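Local coordinates for protein putative endo-1,4-beta-xylanase (Bacteroides thetaiotaomicron VPI-5482, PDB 5MSX) that probably hydrolyses glycosidic bonds as a family 43 glycoside hydrolase, consistent with arabinofuranosidase action on plant pectin, at residues C[204-215]-C[226-234]. Numbering follows the deposited sequence.
Sequences FFKRKGIYYYLY and AYVMSRVSP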
loop_
_atom_site.group_PDB
_atom_site.type_symbol
_atom_site.label_atom_id
_atom_site.label_comp_id
_atom_site.label_asym_id
_atom_site.label_seq_id
_atom_site.Cartn_x
_atom_site.Cartn_y
_atom_site.Cartn_z
ATOM N N PHE C 204 -13.507 11.380 -14.199
ATOM C CA PHE C 204 -13.564 9.983 -14.637
ATOM C C PHE C 204 -14.304 9.151 -13.605
ATOM O O PHE C 204 -14.068 9.274 -12.380
ATOM C CB PHE C 204 -12.159 9.406 -14.849
ATOM C CG PHE C 204 -12.164 8.043 -15.464
ATOM C CD1 PHE C 204 -12.269 6.909 -14.665
ATOM C CD2 PHE C 204 -12.086 7.885 -16.847
ATOM C CE1 PHE C 204 -12.290 5.642 -15.227
ATOM C CE2 PHE C 204 -12.117 6.632 -17.414
ATOM C CZ PHE C 204 -12.212 5.495 -16.597
ATOM N N PHE C 205 -15.200 8.303 -14.101
ATOM C CA PHE C 205 -15.898 7.339 -13.260
ATOM C C PHE C 205 -16.395 6.134 -14.067
ATOM O O PHE C 205 -16.492 6.168 -15.314
ATOM C CB PHE C 205 -17.042 7.984 -12.482
ATOM C CG PHE C 205 -18.148 8.484 -13.348
ATOM C CD1 PHE C 205 -18.085 9.759 -13.902
ATOM C CD2 PHE C 205 -19.258 7.685 -13.632
ATOM C CE1 PHE C 205 -19.122 10.217 -14.723
ATOM C CE2 PHE C 205 -20.265 8.147 -14.483
ATOM C CZ PHE C 205 -20.185 9.399 -15.026
ATOM N N LYS C 206 -16.716 5.077 -13.325
ATOM C CA LYS C 206 -17.189 3.829 -13.882
ATOM C C LYS C 206 -18.605 3.576 -13.356
ATOM O O LYS C 206 -18.817 3.626 -12.159
ATOM C CB LYS C 206 -16.286 2.681 -13.451
ATOM C CG LYS C 206 -16.620 1.343 -14.108
ATOM C CD LYS C 206 -15.740 0.227 -13.559
ATOM C CE LYS C 206 -15.720 -0.995 -14.475
ATOM N NZ LYS C 206 -14.731 -1.927 -13.887
ATOM N N ARG C 207 -19.550 3.269 -14.243
ATOM C CA ARG C 207 -20.902 2.905 -13.831
ATOM C C ARG C 207 -21.435 1.738 -14.670
ATOM O O ARG C 207 -21.477 1.836 -15.903
ATOM C CB ARG C 207 -21.838 4.105 -13.964
ATOM C CG ARG C 207 -23.319 3.786 -13.713
ATOM C CD ARG C 207 -24.159 5.034 -13.819
ATOM N NE ARG C 207 -25.595 4.830 -13.589
ATOM C CZ ARG C 207 -26.455 4.365 -14.500
ATOM N NH1 ARG C 207 -26.065 3.966 -15.717
ATOM N NH2 ARG C 207 -27.736 4.282 -14.183
ATOM N N LYS C 208 -21.840 0.654 -13.995
ATOM C CA LYS C 208 -22.414 -0.538 -14.661
ATOM C C LYS C 208 -21.561 -1.030 -15.816
ATOM O O LYS C 208 -22.044 -1.212 -16.919
ATOM C CB LYS C 208 -23.845 -0.238 -15.134
ATOM C CG LYS C 208 -24.767 0.063 -13.970
ATOM C CD LYS C 208 -26.175 0.406 -14.394
ATOM C CE LYS C 208 -27.014 0.672 -13.150
ATOM N NZ LYS C 208 -28.479 0.639 -13.418
ATOM N N GLY C 209 -20.263 -1.177 -15.561
ATOM C CA GLY C 209 -19.311 -1.636 -16.566
ATOM C C GLY C 209 -18.875 -0.654 -17.641
ATOM O O GLY C 209 -18.109 -1.041 -18.519
ATOM N N ILE C 210 -19.349 0.598 -17.602
ATOM C CA ILE C 210 -18.968 1.601 -18.581
ATOM C C ILE C 210 -18.074 2.657 -17.906
ATOM O O ILE C 210 -18.386 3.154 -16.829
ATOM C CB ILE C 210 -20.208 2.264 -19.224
ATOM C CG1 ILE C 210 -21.148 1.184 -19.782
ATOM C CG2 ILE C 210 -19.805 3.258 -20.317
ATOM C CD1 ILE C 210 -22.429 1.723 -20.427
ATOM N N TYR C 211 -16.960 2.948 -18.557
ATOM C CA TYR C 211 -16.014 3.972 -18.169
ATOM C C TYR C 211 -16.373 5.290 -18.866
ATOM O O TYR C 211 -16.610 5.304 -20.070
ATOM C CB TYR C 211 -14.600 3.548 -18.574
ATOM C CG TYR C 211 -14.062 2.282 -17.934
ATOM C CD1 TYR C 211 -13.679 2.252 -16.585
ATOM C CD2 TYR C 211 -13.872 1.131 -18.685
ATOM C CE1 TYR C 211 -13.163 1.109 -16.013
ATOM C CE2 TYR C 211 -13.364 -0.032 -18.113
ATOM C CZ TYR C 211 -13.003 -0.036 -16.792
ATOM O OH TYR C 211 -12.452 -1.174 -16.245
ATOM N N TYR C 212 -16.440 6.372 -18.086
ATOM C CA TYR C 212 -16.837 7.710 -18.546
ATOM C C TYR C 212 -15.696 8.683 -18.357
ATOM O O TYR C 212 -15.215 8.862 -17.246
ATOM C CB TYR C 212 -18.055 8.200 -17.762
ATOM C CG TYR C 212 -19.295 7.398 -18.024
ATOM C CD1 TYR C 212 -19.606 6.264 -17.259
ATOM C CD2 TYR C 212 -20.153 7.737 -19.055
ATOM C CE1 TYR C 212 -20.747 5.515 -17.504
ATOM C CE2 TYR C 212 -21.284 6.974 -19.321
ATOM C CZ TYR C 212 -21.589 5.880 -18.527
ATOM O OH TYR C 212 -22.722 5.109 -18.805
ATOM N N TYR C 213 -15.243 9.291 -19.455
ATOM C CA TYR C 213 -14.228 10.328 -19.428
ATOM C C TYR C 213 -14.850 11.653 -19.876
ATOM O O TYR C 213 -15.154 11.838 -21.047
ATOM C CB TYR C 213 -13.037 9.971 -20.348
ATOM C CG TYR C 213 -12.012 11.046 -20.345
ATOM C CD1 TYR C 213 -11.239 11.243 -19.236
ATOM C CD2 TYR C 213 -11.854 11.909 -21.430
ATOM C CE1 TYR C 213 -10.350 12.283 -19.165
ATOM C CE2 TYR C 213 -10.941 12.952 -21.384
ATOM C CZ TYR C 213 -10.203 13.147 -20.244
ATOM O OH TYR C 213 -9.268 14.146 -20.136
ATOM N N LEU C 214 -15.006 12.564 -18.927
ATOM C CA LEU C 214 -15.554 13.899 -19.162
ATOM C C LEU C 214 -14.403 14.877 -19.129
ATOM O O LEU C 214 -13.545 14.782 -18.245
ATOM C CB LEU C 214 -16.553 14.290 -18.037
ATOM C CG LEU C 214 -17.941 13.631 -17.986
ATOM C CD1 LEU C 214 -17.884 12.123 -17.907
ATOM C CD2 LEU C 214 -18.693 14.189 -16.785
ATOM N N TYR C 215 -14.416 15.832 -20.054
ATOM C CA TYR C 215 -13.327 16.777 -20.218
ATOM C C TYR C 215 -13.898 18.166 -20.574
ATOM O O TYR C 215 -14.917 18.267 -21.258
ATOM C CB TYR C 215 -12.366 16.237 -21.290
ATOM C CG TYR C 215 -12.972 16.074 -22.675
ATOM C CD1 TYR C 215 -13.716 14.953 -23.008
ATOM C CD2 TYR C 215 -12.793 17.050 -23.651
ATOM C CE1 TYR C 215 -14.295 14.824 -24.260
ATOM C CE2 TYR C 215 -13.360 16.923 -24.921
ATOM C CZ TYR C 215 -14.103 15.822 -25.220
ATOM O OH TYR C 215 -14.672 15.721 -26.471
ATOM N N ALA C 226 -17.697 18.053 -22.252
ATOM C CA ALA C 226 -17.991 17.015 -23.224
ATOM C C ALA C 226 -17.523 15.686 -22.654
ATOM O O ALA C 226 -16.907 15.651 -21.568
ATOM C CB ALA C 226 -17.293 17.325 -24.530
ATOM N N TYR C 227 -17.830 14.581 -23.334
ATOM C CA TYR C 227 -17.411 13.271 -22.836
ATOM C C TYR C 227 -17.311 12.221 -23.936
ATOM O O TYR C 227 -17.795 12.414 -25.040
ATOM C CB TYR C 227 -18.311 12.759 -21.693
ATOM C CG TYR C 227 -19.548 12.068 -22.161
ATOM C CD1 TYR C 227 -20.572 12.782 -22.776
ATOM C CD2 TYR C 227 -19.714 10.689 -22.014
ATOM C CE1 TYR C 227 -21.731 12.166 -23.207
ATOM C CE2 TYR C 227 -20.872 10.061 -22.463
ATOM C CZ TYR C 227 -21.882 10.814 -23.048
ATOM O OH TYR C 227 -23.052 10.211 -23.486
ATOM N N VAL C 228 -16.587 11.159 -23.586
ATOM C CA VAL C 228 -16.473 9.915 -24.319
ATOM C C VAL C 228 -16.622 8.731 -23.346
ATOM O O VAL C 228 -16.544 8.894 -22.109
ATOM C CB VAL C 228 -15.119 9.809 -25.081
ATOM C CG1 VAL C 228 -15.038 10.877 -26.148
ATOM C CG2 VAL C 228 -13.897 9.908 -24.160
ATOM N N MET C 229 -16.857 7.552 -23.908
ATOM C CA MET C 229 -17.157 6.332 -23.127
ATOM C C MET C 229 -16.336 5.168 -23.616
ATOM O O MET C 229 -16.051 5.083 -24.811
ATOM C CB MET C 229 -18.587 5.892 -23.328
ATOM C CG MET C 229 -19.607 6.717 -22.637
ATOM S SD MET C 229 -21.245 6.241 -23.241
ATOM C CE MET C 229 -21.211 6.681 -24.954
ATOM N N SER C 230 -15.998 4.264 -22.701
ATOM C CA SER C 230 -15.392 3.006 -23.088
ATOM C C SER C 230 -15.968 1.855 -22.309
ATOM O O SER C 230 -16.263 1.982 -21.116
ATOM C CB SER C 230 -13.901 3.046 -22.833
ATOM O OG SER C 230 -13.363 1.757 -23.071
ATOM N N ARG C 231 -16.079 0.724 -22.997
ATOM C CA ARG C 231 -16.368 -0.551 -22.371
ATOM C C ARG C 231 -15.144 -1.441 -22.289
ATOM O O ARG C 231 -15.291 -2.598 -21.954
ATOM C CB ARG C 231 -17.458 -1.290 -23.167
ATOM C CG ARG C 231 -18.754 -0.528 -23.273
ATOM C CD ARG C 231 -19.687 -1.145 -24.290
ATOM N NE ARG C 231 -21.030 -1.165 -23.744
ATOM C CZ ARG C 231 -21.965 -0.232 -23.921
ATOM N NH1 ARG C 231 -21.742 0.853 -24.671
ATOM N NH2 ARG C 231 -23.157 -0.399 -23.333
ATOM N N VAL C 232 -13.952 -0.928 -22.564
ATOM C CA VAL C 232 -12.751 -1.749 -22.578
ATOM C C VAL C 232 -11.910 -1.475 -21.346
ATOM O O VAL C 232 -11.732 -2.354 -20.532
ATOM C CB VAL C 232 -11.903 -1.519 -23.861
ATOM C CG1 VAL C 232 -10.609 -2.329 -23.813
ATOM C CG2 VAL C 232 -12.705 -1.890 -25.094
ATOM N N SER C 233 -11.379 -0.261 -21.215
ATOM C CA SER C 233 -10.508 0.061 -20.084
ATOM C C SER C 233 -10.511 1.563 -19.819
ATOM O O SER C 233 -10.959 2.340 -20.668
ATOM C CB SER C 233 -9.061 -0.422 -20.364
ATOM O OG SER C 233 -8.368 0.478 -21.213
ATOM N N PRO C 234 -9.982 1.986 -18.650
ATOM C CA PRO C 234 -9.781 3.434 -18.384
ATOM C C PRO C 234 -8.830 4.141 -19.364
ATOM O O PRO C 234 -8.874 5.352 -19.465
ATOM C CB PRO C 234 -9.217 3.462 -16.964
ATOM C CG PRO C 234 -9.631 2.155 -16.360
ATOM C CD PRO C 234 -9.624 1.159 -17.491
HETATM O O HOH W 1 -16.868 14.141 -26.902
#
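Phe204 brings CZ of its ring to within 3.6 Å of Pro234 CB, two rigid apolar groups meeting on the face that also carries Tyr211 and Tyr213. Past the type I' turn, Ile210 lays CD1 over one face of the Arg231 guanidinium. Tyr211 has CG anti to its carbonyl carbon (chi1 -62°), which turns the ring toward the Ser233-Pro234 loop; Pro234 CD covers one ring face, 3.9 Å from the centroid in a CH-pi contact, while the hydroxyl bonds to Asp160. With an alanine in its place, Pro234 would probably lose the ring face it packs on and Asp160 its hydroxyl partner. Ser230 suits the strand end: its OG accepts from Val232 N at 2.8 Å, an ST turn where the chain leaves the strand, and also bonds to Pro237 O. On the other face, Met229 CG lies 3.7 Å from Tyr212 CE2, and Leu214 CG packs on Tyr227 CB. Small Ala226 lets the Tyr215 ring lie over its CB, 3.6 Å from CZ; one water links Tyr215 OH to Tyr227 O. In this blade of the family's five-bladed beta-propeller, six backbone bonds fix the hairpin's register, while mostly aromatic-aliphatic contacts fill both faces.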